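Beta-glucosidase (Saccharopolyspora erythraea D, PDB 5M6G) probably hydrolyses terminal, non-reducing beta-D-glucosyl residues with release of beta-D-glucose, as a two-domain glycoside hydrolase of family 3. Local coordinates at residues G541-I546 with A558-G563; R186-G191 with T586-F591; D53-M58 with R372-K377. All blocks are in the same frame, centred on the assembly; numbering follows the deposited sequence. Where two conformers were deposited one is given.

Overall arrangement
Contacts 1 and 2 are neighbours, their centres 11 Å apart, whereas contact 3 lies across the centre of the chain, 45 Å from the centre of either. Contact 1 joins the end of strand 555-560 of the mixed sheet to the loop after strand 534-539, nested along the chain inside the loop closed by contact 2. Contact 2 brings a loop of the N-terminal, TIM-barrel-related domain against the C-terminal one, and R542 bonds to the backbone of D188, tying both contacts together. Contact 3 packs helix 47-57 on helix 363-379; its segments alternate with those of contact 2. The first two contacts therefore belong to the domain junction, the third to the far end.

Contact 1: residues G541-I546 with A558-G563; sequences GRPLDI and ASWLPG
The six-membered ring of W560 turns its edge to the backbone between R542 and P543. CZ3 of W560 is the atom that touches, 4.0 Å from C of R542, which lies in the plane of the indole, and 4.1 Å from N of P543. The proline ring adds a looser apolar contact, CD of P543 to CZ3 of W560 at 4.4 Å. On one face of the indole, CB of A558 sits 3.9 Å above the plane, offset toward the rim. The peptide joining R542 to P543 is the other flat group here: the edge of the indole points at its face, with CZ3 almost straight above C of R542.

L561 makes the second half of the contact. With CG set beside its own backbone N (chi1 -56°), its branched end turns to G541: CD1 lies 3.8 Å from CA of G541, while CD2 stands 4.1 Å from N of the same glycine. The leucine thus packs on the main chain of G541. No hydrogen bond spans the two segments, so van der Waals contact alone joins them directly. The polar groups turn elsewhere: E500 accepts from N of G541 and forms a salt bridge with NE of R542, whose NH2 reaches O of G508 and NH1 the O of D188.

Within the C-terminal domain, 541-546 is part of the connection that leaves strand 534-539 and returns as strand 555-560, its parallel neighbour in the mixed sheet. W560 is backbone-bonded to S540, just ahead of the first segment, and A558 to V414 of the edge strand 414-418. Against the indole also pack V414 of that strand and I147 and A151 of helix 146-152, while L561 rests on V539 of strand 534-539.

Contact 2: residues R186-G191 with T586-F591; sequences RDDRWG and TWMRSF
R189 lays the aliphatic part of its side chain against the ring of F591, the two crossing at about a right angle. CD of R189 comes 3.6 Å from CZ of F591, and its CG 3.7 Å from CE1, an oblique approach that uses methylenes, not charge. The guanidinium plane is 83° from the ring; a bend at chi3 (-77°) brings the group back to D187. There R189 binds side-on, NE to OD1 of D187 at 2.9 Å and almost straight, NH2 to OD2 at 2.8 Å. OD1 also accepts from the backbone N of R189 through its anti lone pair, an Asx turn within the type I turn D187-W190.

D188 points at the other segment but meets it through solvent. Water 1 donates to OD2 of D188 at 2.6 Å and to O of T586 at 2.7 Å, and accepts weakly from N of M588.

Direct contact between 186-191 and 586-591 is thus apolar, their polar link running through water; bonds between the domains lie beside it, such as O of D188 with NH1 of R542. The D188 side chain, about 4 Å from a magnesium ion bound by E199, I596 and N597, is probably charged.

Contact 3: residues D53-M58 with R372-K377; sequences DLMARM and RILTKK
L374 makes all the contacts of 372-377, reaching with both methyls into the side chains of L54, M55 and M58. CD1 of L374 is the busier branch, 3.5 Å from CG of M55 and 3.8 Å from SD of M58. M58 and L374 approach tip to tip, whereas M55 comes in at a slant and touches mainly through its CG methylene. The other methyl, CD2 of L374, meets CD2 of L54 at 3.9 Å, these two leucines crossing at about a right angle. Both point across the contact, and CG of L54, anti to its backbone nitrogen (chi1 179°), carries CD2 to that meeting.

Around this first shell, Q66 of helix 60-66 touches both M58 and L374, and L54 also packs on F378, M55 on R371 and M58 on N370. Q66 is itself bonded through OE1 to NZ of K377, a lysine that also donates to O of G86 and O of P123. At the end of helix 47-57, R57 grips D53 side-on, with NE 2.8 Å from OD2 and NH2 on the syn lone pair of OD1, while OD2 accepts from N of Y40 as well.

Segments 53-58 and 372-377 therefore meet without a hydrogen bond or salt bridge, through apolar packing that includes SD of M58, just past the end of helix 47-57; the charged groups bond within their own helix or to other parts of the fold, far from the sorbitol and magnesium sites.

Contact 1: residues G541-I546 with A558-G563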
loop_
_atom_site.group_PDB
_atom_site.type_symbol
_atom_site.label_atom_id
_atom_site.label_comp_id
_atom_site.label_asym_id
_atom_site.label_seq_id
_atom_site.Cartn_x
_atom_site.Cartn_y
_atom_site.Cartn_z
ATOM N N GLY A 541 12.581 4.407 1.121
ATOM C CA GLY A 541 11.701 3.436 0.500
ATOM C C GLY A 541 12.378 2.389 -0.361
ATOM O O GLY A 541 11.693 1.587 -1.005
ATOM N N ARG A 542 13.703 2.337 -0.363
ATOM C CA ARG A 542 14.428 1.527 -1.332
ATOM C C ARG A 542 15.904 1.578 -0.975
ATOM O O ARG A 542 16.311 2.447 -0.195
ATOM C CB ARG A 542 14.214 2.075 -2.737
ATOM C CG ARG A 542 14.504 3.569 -2.805
ATOM C CD ARG A 542 14.129 4.166 -4.149
ATOM N NE ARG A 542 13.578 5.503 -3.970
ATOM C CZ ARG A 542 12.934 6.190 -4.908
ATOM N NH1 ARG A 542 12.750 5.668 -6.128
ATOM N NH2 ARG A 542 12.450 7.389 -4.614
ATOM N N PRO A 543 16.736 0.696 -1.523
ATOM C CA PRO A 543 18.184 0.909 -1.424
ATOM C C PRO A 543 18.547 2.295 -1.940
ATOM O O PRO A 543 17.909 2.826 -2.853
ATOM C CB PRO A 543 18.770 -0.198 -2.314
ATOM C CG PRO A 543 17.703 -1.275 -2.315
ATOM C CD PRO A 543 16.398 -0.515 -2.301
ATOM N N LEU A 544 19.565 2.891 -1.320
ATOM C CA LEU A 544 20.131 4.157 -1.759
ATOM C C LEU A 544 21.584 3.937 -2.156
ATOM O O LEU A 544 22.242 3.016 -1.668
ATOM C CB LEU A 544 20.044 5.230 -0.661
ATOM C CG LEU A 544 18.647 5.600 -0.175
ATOM C CD1 LEU A 544 18.748 6.713 0.889
ATOM C CD2 LEU A 544 17.730 6.012 -1.332
ATOM N N ASP A 545 22.079 4.797 -3.040
ATOM C CA ASP A 545 23.414 4.644 -3.623
ATOM C C ASP A 545 24.455 5.178 -2.640
ATOM O O ASP A 545 24.702 6.384 -2.574
ATOM C CB ASP A 545 23.468 5.375 -4.957
ATOM C CG ASP A 545 24.688 5.011 -5.781
ATOM O OD1 ASP A 545 25.457 4.108 -5.378
ATOM O OD2 ASP A 545 24.859 5.629 -6.850
ATOM N N ILE A 546 25.064 4.274 -1.867
ATOM C CA ILE A 546 25.926 4.639 -0.748
ATOM C C ILE A 546 27.288 3.977 -0.815
ATOM O O ILE A 546 28.072 4.112 0.130
ATOM C CB ILE A 546 25.263 4.286 0.594
ATOM C CG1 ILE A 546 24.989 2.778 0.605
ATOM C CG2 ILE A 546 24.009 5.122 0.817
ATOM C CD1 ILE A 546 24.508 2.259 1.880
ATOM N N ALA A 558 19.488 -0.442 7.907
ATOM C CA ALA A 558 18.430 -0.035 6.984
ATOM C C ALA A 558 17.091 -0.168 7.698
ATOM O O ALA A 558 16.719 -1.264 8.127
ATOM C CB ALA A 558 18.449 -0.887 5.713
ATOM N N SER A 559 16.369 0.942 7.826
ATOM C CA SER A 559 15.121 0.960 8.577
ATOM C C SER A 559 13.884 1.041 7.701
ATOM O O SER A 559 12.774 0.847 8.214
ATOM C CB SER A 559 15.106 2.133 9.569
ATOM O OG SER A 559 16.073 1.935 10.585
ATOM N N TRP A 560 14.041 1.322 6.412
ATOM C CA TRP A 560 12.929 1.403 5.434
ATOM C C TRP A 560 12.002 2.545 5.878
ATOM O O TRP A 560 12.495 3.639 6.191
ATOM C CB TRP A 560 12.268 0.047 5.264
ATOM C CG TRP A 560 13.257 -1.054 5.123
ATOM C CD1 TRP A 560 13.488 -2.064 6.008
ATOM C CD2 TRP A 560 14.193 -1.233 4.049
ATOM N NE1 TRP A 560 14.507 -2.873 5.547
ATOM C CE2 TRP A 560 14.950 -2.389 4.342
ATOM C CE3 TRP A 560 14.447 -0.541 2.860
ATOM C CZ2 TRP A 560 15.948 -2.873 3.484
ATOM C CZ3 TRP A 560 15.447 -1.015 2.012
ATOM C CH2 TRP A 560 16.185 -2.174 2.332
ATOM N N LEU A 561 10.678 2.350 5.877
ATOM C CA LEU A 561 9.710 3.367 6.293
ATOM C C LEU A 561 8.876 2.758 7.406
ATOM O O LEU A 561 7.796 2.193 7.150
ATOM C CB LEU A 561 8.833 3.821 5.126
ATOM C CG LEU A 561 9.625 4.351 3.933
ATOM C CD1 LEU A 561 8.732 4.471 2.686
ATOM C CD2 LEU A 561 10.290 5.679 4.284
ATOM N N PRO A 562 9.337 2.850 8.660
ATOM C CA PRO A 562 8.793 1.983 9.718
ATOM C C PRO A 562 7.419 2.366 10.227
ATOM O O PRO A 562 6.784 1.537 10.888
ATOM C CB PRO A 562 9.838 2.098 10.844
ATOM C CG PRO A 562 10.549 3.385 10.582
ATOM C CD PRO A 562 10.552 3.568 9.081
ATOM N N GLY A 563 6.939 3.576 9.962
ATOM C CA GLY A 563 5.600 3.929 10.384
ATOM C C GLY A 563 5.543 4.664 11.710
ATOM O O GLY A 563 6.481 5.376 12.078
#

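Contact 2: residues R186-G191 with T586-F591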
loop_
_atom_site.group_PDB
_atom_site.type_symbol
_atom_site.label_atom_id
_atom_site.label_comp_id
_atom_site.label_asym_id
_atom_site.label_seq_id
_atom_site.Cartn_x
_atom_site.Cartn_y
_atom_site.Cartn_z
ATOM N N ARG A 186 11.307 -4.436 -9.621
ATOM C CA ARG A 186 12.572 -4.835 -10.222
ATOM C C ARG A 186 13.509 -3.671 -10.516
ATOM O O ARG A 186 14.655 -3.913 -10.904
ATOM C CB ARG A 186 12.318 -5.603 -11.535
ATOM C CG ARG A 186 11.315 -6.729 -11.412
ATOM C CD ARG A 186 11.921 -7.965 -10.784
ATOM N NE ARG A 186 12.901 -8.614 -11.663
ATOM C CZ ARG A 186 13.708 -9.592 -11.257
ATOM N NH1 ARG A 186 14.572 -10.150 -12.100
ATOM N NH2 ARG A 186 13.646 -10.018 -9.999
ATOM N N ASP A 187 13.063 -2.424 -10.366
ATOM C CA ASP A 187 13.906 -1.264 -10.663
ATOM C C ASP A 187 13.730 -0.213 -9.571
ATOM O O ASP A 187 12.697 0.466 -9.507
ATOM C CB ASP A 187 13.577 -0.685 -12.042
ATOM C CG ASP A 187 14.651 0.263 -12.544
ATOM O OD1 ASP A 187 15.049 1.169 -11.784
ATOM O OD2 ASP A 187 15.103 0.099 -13.703
ATOM N N ASP A 188 14.763 -0.041 -8.746
ATOM C CA ASP A 188 14.657 0.801 -7.557
ATOM C C ASP A 188 14.350 2.259 -7.880
ATOM O O ASP A 188 13.973 3.009 -6.982
ATOM C CB ASP A 188 15.955 0.711 -6.743
ATOM C CG ASP A 188 16.109 -0.620 -6.045
ATOM O OD1 ASP A 188 15.131 -1.403 -6.031
ATOM O OD2 ASP A 188 17.203 -0.873 -5.496
ATOM N N ARG A 189 14.515 2.686 -9.132
ATOM C CA ARG A 189 14.147 4.049 -9.489
ATOM C C ARG A 189 12.654 4.305 -9.343
ATOM O O ARG A 189 12.240 5.468 -9.277
ATOM C CB ARG A 189 14.584 4.331 -10.926
ATOM C CG ARG A 189 16.084 4.504 -11.044
ATOM C CD ARG A 189 16.505 4.624 -12.482
ATOM N NE ARG A 189 16.498 3.326 -13.139
ATOM C CZ ARG A 189 17.035 3.093 -14.336
ATOM N NH1 ARG A 189 17.624 4.076 -15.003
ATOM N NH2 ARG A 189 16.972 1.878 -14.869
ATOM N N TRP A 190 11.850 3.244 -9.310
ATOM C CA TRP A 190 10.397 3.361 -9.237
ATOM C C TRP A 190 9.953 4.018 -7.937
ATOM O O TRP A 190 10.395 3.639 -6.851
ATOM C CB TRP A 190 9.778 1.975 -9.350
ATOM C CG TRP A 190 8.296 1.963 -9.565
ATOM C CD1 TRP A 190 7.540 2.914 -10.204
ATOM C CD2 TRP A 190 7.388 0.923 -9.178
ATOM N NE1 TRP A 190 6.219 2.527 -10.233
ATOM C CE2 TRP A 190 6.097 1.308 -9.614
ATOM C CE3 TRP A 190 7.540 -0.299 -8.507
ATOM C CZ2 TRP A 190 4.966 0.518 -9.395
ATOM C CZ3 TRP A 190 6.403 -1.085 -8.286
ATOM C CH2 TRP A 190 5.139 -0.672 -8.735
ATOM N N GLY A 191 9.047 4.988 -8.052
ATOM C CA GLY A 191 8.511 5.655 -6.884
ATOM C C GLY A 191 7.632 4.791 -6.000
ATOM O O GLY A 191 7.252 5.241 -4.914
ATOM N N THR A 586 18.007 -6.448 -3.943
ATOM C CA THR A 586 19.455 -6.419 -4.101
ATOM C C THR A 586 19.957 -4.977 -4.027
ATOM O O THR A 586 19.381 -4.075 -4.640
ATOM C CB THR A 586 19.835 -7.060 -5.439
ATOM O OG1 THR A 586 19.466 -8.446 -5.432
ATOM C CG2 THR A 586 21.315 -6.952 -5.688
ATOM N N TRP A 587 21.034 -4.748 -3.281
ATOM C CA TRP A 587 21.513 -3.393 -3.010
ATOM C C TRP A 587 22.658 -3.037 -3.956
ATOM O O TRP A 587 23.713 -3.682 -3.928
ATOM C CB TRP A 587 21.958 -3.260 -1.555
ATOM C CG TRP A 587 22.042 -1.844 -1.079
ATOM C CD1 TRP A 587 22.847 -0.852 -1.573
ATOM C CD2 TRP A 587 21.299 -1.258 0.003
ATOM N NE1 TRP A 587 22.644 0.320 -0.863
ATOM C CE2 TRP A 587 21.697 0.094 0.105
ATOM C CE3 TRP A 587 20.332 -1.746 0.891
ATOM C CZ2 TRP A 587 21.159 0.961 1.053
ATOM C CZ3 TRP A 587 19.800 -0.875 1.840
ATOM C CH2 TRP A 587 20.217 0.456 1.913
ATOM N N MET A 588 22.478 -1.966 -4.728
ATOM C CA MET A 588 23.395 -1.613 -5.810
ATOM C C MET A 588 24.786 -1.212 -5.299
ATOM O O MET A 588 24.935 -0.581 -4.245
ATOM C CB MET A 588 22.811 -0.455 -6.623
ATOM C CG MET A 588 22.860 0.886 -5.870
ATOM S SD MET A 588 21.850 2.200 -6.548
ATOM C CE MET A 588 20.364 2.038 -5.546
ATOM N N ARG A 589 25.822 -1.578 -6.079
ATOM C CA ARG A 589 27.128 -0.938 -5.935
ATOM C C ARG A 589 27.129 0.433 -6.585
ATOM O O ARG A 589 27.927 1.302 -6.215
ATOM C CB ARG A 589 28.244 -1.768 -6.585
ATOM C CG ARG A 589 28.724 -2.945 -5.787
ATOM C CD ARG A 589 29.984 -3.566 -6.413
ATOM N NE ARG A 589 30.260 -4.854 -5.793
ATOM C CZ ARG A 589 30.838 -5.003 -4.608
ATOM N NH1 ARG A 589 31.206 -3.936 -3.903
ATOM N NH2 ARG A 589 31.033 -6.220 -4.121
ATOM N N SER A 590 26.256 0.625 -7.566
ATOM C CA SER A 590 26.237 1.835 -8.363
ATOM C C SER A 590 24.848 1.988 -8.960
ATOM O O SER A 590 24.230 0.999 -9.359
ATOM C CB SER A 590 27.295 1.776 -9.472
ATOM O OG SER A 590 27.038 2.746 -10.459
ATOM N N PHE A 591 24.370 3.233 -9.003
ATOM C CA PHE A 591 23.152 3.568 -9.734
ATOM C C PHE A 591 23.180 3.028 -11.167
ATOM O O PHE A 591 22.129 2.690 -11.731
ATOM C CB PHE A 591 22.994 5.088 -9.723
ATOM C CG PHE A 591 21.707 5.576 -10.285
ATOM C CD1 PHE A 591 20.541 5.540 -9.517
ATOM C CD2 PHE A 591 21.656 6.103 -11.569
ATOM C CE1 PHE A 591 19.340 6.002 -10.030
ATOM C CE2 PHE A 591 20.461 6.566 -12.095
ATOM C CZ PHE A 591 19.296 6.522 -11.316
HETATM O O HOH W 1 19.703 -1.539 -5.342
HETATM O O HOH W 2 17.188 -3.827 -6.255
#

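Contact 3: residues D53-M58 with R372-K377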
loop_
_atom_site.group_PDB
_atom_site.type_symbol
_atom_site.label_atom_id
_atom_site.label_comp_id
_atom_site.label_asym_id
_atom_site.label_seq_id
_atom_site.Cartn_x
_atom_site.Cartn_y
_atom_site.Cartn_z
ATOM N N ASP A 53 -31.727 -12.981 -8.179
ATOM C CA ASP A 53 -33.013 -12.320 -7.982
ATOM C C ASP A 53 -32.884 -10.808 -8.109
ATOM O O ASP A 53 -33.713 -10.157 -8.754
ATOM C CB ASP A 53 -33.588 -12.686 -6.618
ATOM C CG ASP A 53 -34.923 -12.049 -6.385
ATOM O OD1 ASP A 53 -35.896 -12.518 -7.005
ATOM O OD2 ASP A 53 -34.992 -11.069 -5.616
ATOM N N LEU A 54 -31.851 -10.229 -7.483
ATOM C CA LEU A 54 -31.627 -8.792 -7.584
ATOM C C LEU A 54 -31.408 -8.370 -9.032
ATOM O O LEU A 54 -32.051 -7.436 -9.520
ATOM C CB LEU A 54 -30.429 -8.388 -6.716
ATOM C CG LEU A 54 -30.022 -6.914 -6.698
ATOM C CD1 LEU A 54 -31.199 -6.010 -6.328
ATOM C CD2 LEU A 54 -28.836 -6.700 -5.738
ATOM N N MET A 55 -30.497 -9.046 -9.742
ATOM C CA MET A 55 -30.246 -8.659 -11.124
ATOM C C MET A 55 -31.490 -8.809 -11.988
ATOM O O MET A 55 -31.700 -8.011 -12.908
ATOM C CB MET A 55 -29.087 -9.465 -11.698
ATOM C CG MET A 55 -27.757 -9.030 -11.099
ATOM S SD MET A 55 -26.333 -9.919 -11.721
ATOM C CE MET A 55 -26.404 -9.494 -13.468
ATOM N N ALA A 56 -32.333 -9.802 -11.705
ATOM C CA ALA A 56 -33.570 -9.939 -12.474
ATOM C C ALA A 56 -34.438 -8.696 -12.351
ATOM O O ALA A 56 -35.194 -8.372 -13.275
ATOM C CB ALA A 56 -34.348 -11.173 -12.016
ATOM N N ARG A 57 -34.325 -7.974 -11.232
ATOM C CA ARG A 57 -35.121 -6.778 -10.974
ATOM C C ARG A 57 -34.453 -5.484 -11.430
ATOM O O ARG A 57 -35.100 -4.430 -11.402
ATOM C CB ARG A 57 -35.438 -6.681 -9.475
ATOM C CG ARG A 57 -36.139 -7.914 -8.934
ATOM C CD ARG A 57 -36.152 -7.945 -7.423
ATOM N NE ARG A 57 -36.677 -9.213 -6.933
ATOM C CZ ARG A 57 -37.971 -9.472 -6.779
ATOM N NH1 ARG A 57 -38.871 -8.543 -7.071
ATOM N NH2 ARG A 57 -38.364 -10.656 -6.330
ATOM N N MET A 58 -33.192 -5.527 -11.859
ATOM C CA MET A 58 -32.469 -4.308 -12.180
ATOM C C MET A 58 -32.695 -3.873 -13.621
ATOM O O MET A 58 -32.704 -4.698 -14.543
ATOM C CB MET A 58 -30.972 -4.503 -11.933
ATOM C CG MET A 58 -30.634 -4.691 -10.465
ATOM S SD MET A 58 -28.910 -5.213 -10.220
ATOM C CE MET A 58 -28.021 -3.677 -10.443
ATOM N N ARG A 372 -20.238 -9.998 -10.501
ATOM C CA ARG A 372 -19.028 -9.970 -9.684
ATOM C C ARG A 372 -19.120 -8.919 -8.575
ATOM O O ARG A 372 -18.770 -9.202 -7.423
ATOM C CB ARG A 372 -17.818 -9.746 -10.584
ATOM C CG ARG A 372 -17.550 -10.939 -11.498
ATOM C CD ARG A 372 -16.540 -10.620 -12.571
ATOM N NE ARG A 372 -16.242 -11.796 -13.382
ATOM C CZ ARG A 372 -15.240 -12.633 -13.140
ATOM N NH1 ARG A 372 -14.429 -12.414 -12.106
ATOM N NH2 ARG A 372 -15.045 -13.682 -13.939
ATOM N N ILE A 373 -19.613 -7.718 -8.887
ATOM C CA ILE A 373 -19.723 -6.672 -7.866
ATOM C C ILE A 373 -20.750 -7.062 -6.810
ATOM O O ILE A 373 -20.478 -7.007 -5.603
ATOM C CB ILE A 373 -20.086 -5.318 -8.506
ATOM C CG1 ILE A 373 -18.976 -4.798 -9.416
ATOM C CG2 ILE A 373 -20.442 -4.290 -7.426
ATOM C CD1 ILE A 373 -19.495 -3.837 -10.493
ATOM N N LEU A 374 -21.953 -7.456 -7.246
ATOM C CA LEU A 374 -23.017 -7.733 -6.283
ATOM C C LEU A 374 -22.674 -8.931 -5.411
ATOM O O LEU A 374 -23.007 -8.948 -4.222
ATOM C CB LEU A 374 -24.344 -7.963 -7.007
ATOM C CG LEU A 374 -24.885 -6.748 -7.751
ATOM C CD1 LEU A 374 -26.089 -7.159 -8.605
ATOM C CD2 LEU A 374 -25.244 -5.638 -6.753
ATOM N N THR A 375 -22.011 -9.943 -5.982
ATOM C CA THR A 375 -21.614 -11.099 -5.183
ATOM C C THR A 375 -20.770 -10.671 -3.988
ATOM O O THR A 375 -21.004 -11.117 -2.860
ATOM C CB THR A 375 -20.860 -12.106 -6.057
ATOM O OG1 THR A 375 -21.785 -12.705 -6.977
ATOM C CG2 THR A 375 -20.228 -13.207 -5.213
ATOM N N LYS A 376 -19.808 -9.775 -4.212
ATOM C CA LYS A 376 -18.956 -9.321 -3.118
ATOM C C LYS A 376 -19.741 -8.492 -2.107
ATOM O O LYS A 376 -19.494 -8.585 -0.897
ATOM C CB LYS A 376 -17.776 -8.535 -3.685
ATOM C CG LYS A 376 -16.791 -9.435 -4.432
ATOM C CD LYS A 376 -16.057 -10.337 -3.430
ATOM C CE LYS A 376 -15.373 -11.545 -4.094
ATOM N NZ LYS A 376 -16.346 -12.583 -4.594
ATOM N N LYS A 377 -20.701 -7.691 -2.573
ATOM C CA LYS A 377 -21.551 -6.961 -1.630
ATOM C C LYS A 377 -22.345 -7.915 -0.738
ATOM O O LYS A 377 -22.447 -7.695 0.474
ATOM C CB LYS A 377 -22.481 -6.010 -2.382
ATOM C CG LYS A 377 -21.753 -4.846 -3.046
ATOM C CD LYS A 377 -22.741 -3.850 -3.657
ATOM C CE LYS A 377 -22.053 -2.576 -4.097
ATOM N NZ LYS A 377 -23.041 -1.526 -4.499
#